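Local coordinates for protein predicted acetamidase/formamidase (Thermoanaerobacter tengcongensis, PDB 3TKK) that probably hydrolyses carbon-nitrogen bonds of linear amides, as an acetamidase/formamidase-family protein that binds zinc and calcium, at residues A[77-82]-A[205-210]. Sequence-based numbering, arbitrary orientation.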
# COMPACT_ATOMS: atom_id res chain seq x y z
N LEU A 77 -5.64 3.32 -24.88
CA LEU A 77 -5.44 1.91 -25.33
C LEU A 77 -5.64 0.97 -24.21
O LEU A 77 -4.97 1.08 -23.18
CB LEU A 77 -4.04 1.71 -25.82
CG LEU A 77 -3.53 0.37 -26.35
CD1 LEU A 77 -4.10 0.29 -27.79
CD2 LEU A 77 -1.97 0.36 -26.40
N LYS A 78 -6.51 -0.02 -24.44
CA LYS A 78 -6.75 -1.09 -23.47
C LYS A 78 -6.00 -2.37 -23.88
O LYS A 78 -6.04 -2.76 -25.05
CB LYS A 78 -8.25 -1.34 -23.37
CG LYS A 78 -8.65 -2.68 -22.68
CD LYS A 78 -10.22 -2.83 -22.70
CE LYS A 78 -10.56 -4.33 -22.75
NZ LYS A 78 -12.06 -4.47 -22.59
N VAL A 79 -5.25 -2.93 -22.89
CA VAL A 79 -4.36 -4.03 -23.12
C VAL A 79 -4.79 -5.11 -22.12
O VAL A 79 -4.68 -5.00 -20.90
CB VAL A 79 -2.87 -3.66 -22.92
CG1 VAL A 79 -1.96 -4.94 -23.19
CG2 VAL A 79 -2.45 -2.36 -23.66
N LYS A 80 -5.36 -6.17 -22.63
CA LYS A 80 -5.80 -7.26 -21.79
C LYS A 80 -4.62 -8.24 -21.68
O LYS A 80 -4.23 -8.86 -22.73
CB LYS A 80 -7.03 -7.92 -22.45
CG LYS A 80 -7.61 -9.04 -21.60
CD LYS A 80 -8.91 -9.69 -22.26
CE LYS A 80 -10.09 -8.73 -22.40
NZ LYS A 80 -9.74 -7.67 -23.40
N ILE A 81 -4.12 -8.47 -20.44
CA ILE A 81 -3.06 -9.46 -20.16
C ILE A 81 -3.75 -10.86 -19.94
O ILE A 81 -4.36 -11.10 -18.88
CB ILE A 81 -2.29 -9.09 -18.92
CG1 ILE A 81 -1.79 -7.60 -19.02
CG2 ILE A 81 -1.06 -10.08 -18.80
CD1 ILE A 81 -1.07 -7.39 -20.34
N LYS A 82 -3.60 -11.74 -20.90
CA LYS A 82 -4.27 -13.05 -20.83
C LYS A 82 -3.37 -14.09 -20.23
O LYS A 82 -3.81 -14.84 -19.44
CB LYS A 82 -4.73 -13.41 -22.23
CG LYS A 82 -5.82 -12.40 -22.73
CD LYS A 82 -6.52 -13.05 -23.90
CE LYS A 82 -7.35 -12.03 -24.68
NZ LYS A 82 -8.14 -12.79 -25.74
N VAL A 205 4.21 -13.08 -23.11
CA VAL A 205 2.94 -12.47 -22.61
C VAL A 205 1.94 -12.62 -23.77
O VAL A 205 2.22 -12.11 -24.92
CB VAL A 205 3.09 -10.96 -22.31
CG1 VAL A 205 1.68 -10.28 -22.01
CG2 VAL A 205 4.09 -10.74 -21.16
N LEU A 206 0.83 -13.38 -23.54
CA LEU A 206 -0.35 -13.28 -24.42
C LEU A 206 -1.23 -12.11 -24.09
O LEU A 206 -1.85 -12.07 -22.97
CB LEU A 206 -1.17 -14.61 -24.47
CG LEU A 206 -2.39 -14.64 -25.41
CD1 LEU A 206 -2.03 -14.50 -26.88
CD2 LEU A 206 -3.23 -16.07 -25.32
N LEU A 207 -1.30 -11.10 -24.98
CA LEU A 207 -2.15 -9.94 -24.71
C LEU A 207 -3.07 -9.60 -25.89
O LEU A 207 -2.90 -10.08 -27.06
CB LEU A 207 -1.39 -8.72 -24.35
CG LEU A 207 -0.31 -8.28 -25.34
CD1 LEU A 207 -0.99 -7.60 -26.48
CD2 LEU A 207 0.79 -7.39 -24.64
N GLU A 208 -4.03 -8.75 -25.61
CA GLU A 208 -4.92 -8.31 -26.68
C GLU A 208 -4.99 -6.80 -26.57
O GLU A 208 -4.84 -6.28 -25.47
CB GLU A 208 -6.31 -8.92 -26.50
CG GLU A 208 -7.28 -8.19 -27.38
CD GLU A 208 -8.71 -8.73 -27.31
OE1 GLU A 208 -8.86 -9.92 -26.93
OE2 GLU A 208 -9.67 -7.95 -27.62
N VAL A 209 -5.12 -6.09 -27.68
CA VAL A 209 -5.19 -4.66 -27.64
C VAL A 209 -6.56 -4.18 -28.12
O VAL A 209 -7.10 -4.75 -29.05
CB VAL A 209 -4.11 -3.96 -28.49
CG1 VAL A 209 -2.71 -4.05 -27.86
CG2 VAL A 209 -4.09 -4.55 -29.99
N GLU A 210 -7.08 -3.10 -27.51
CA GLU A 210 -8.30 -2.40 -28.03
C GLU A 210 -8.16 -0.88 -27.94
O GLU A 210 -7.76 -0.38 -26.91
CB GLU A 210 -9.50 -2.73 -27.20
CG GLU A 210 -9.98 -4.12 -27.45
CD GLU A 210 -11.32 -4.37 -26.79
OE1 GLU A 210 -12.04 -3.40 -26.32
OE2 GLU A 210 -11.65 -5.56 -26.76
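Lys78 and Glu210 hydrogen-bond to each other through both backbone groups: Lys78 N reaches Glu210 O at 2.8 Å, and Glu210 N reaches Lys78 O at 2.7 Å. Lys80 and Glu208 repeat this pair of hydrogen bonds, and Lys82 N adds a further one to Leu206 O at 2.7 Å, making 77-82 and 205-210 neighbouring antiparallel strands. In the non-hydrogen-bonded pairs, Val79-Val209 and Ile81-Leu207, CA-H...O contacts run from Val79 CA to Glu208 O and from Leu207 CA to Lys80 O.

On the polar face, lysines of 77-82 face glutamates of 205-210. Lys78 runs extended alongside Glu210, NZ to OE1 a long salt bridge of 3.9 Å; an alanine here would probably leave that carboxylate without this mate and uncover its flank. Lys82, with CG anti to its carbonyl carbon (chi1 -65°), slants across Glu208, NZ making a salt bridge to OE1 with only a weak hydrogen bond (3.2 Å); its stronger partner is Glu31 of strand 31-36.

The other face is apolar: Val79 CG1 meets Leu207 CD2 at 4.0 Å, and Ile81 CD1 approaches Leu207 CB. Here Val205, Leu207 and Val209 pack on strand 180-186 of another sheet, while within their own mixed sheet the pair lies between strands 168-172 and 31-36.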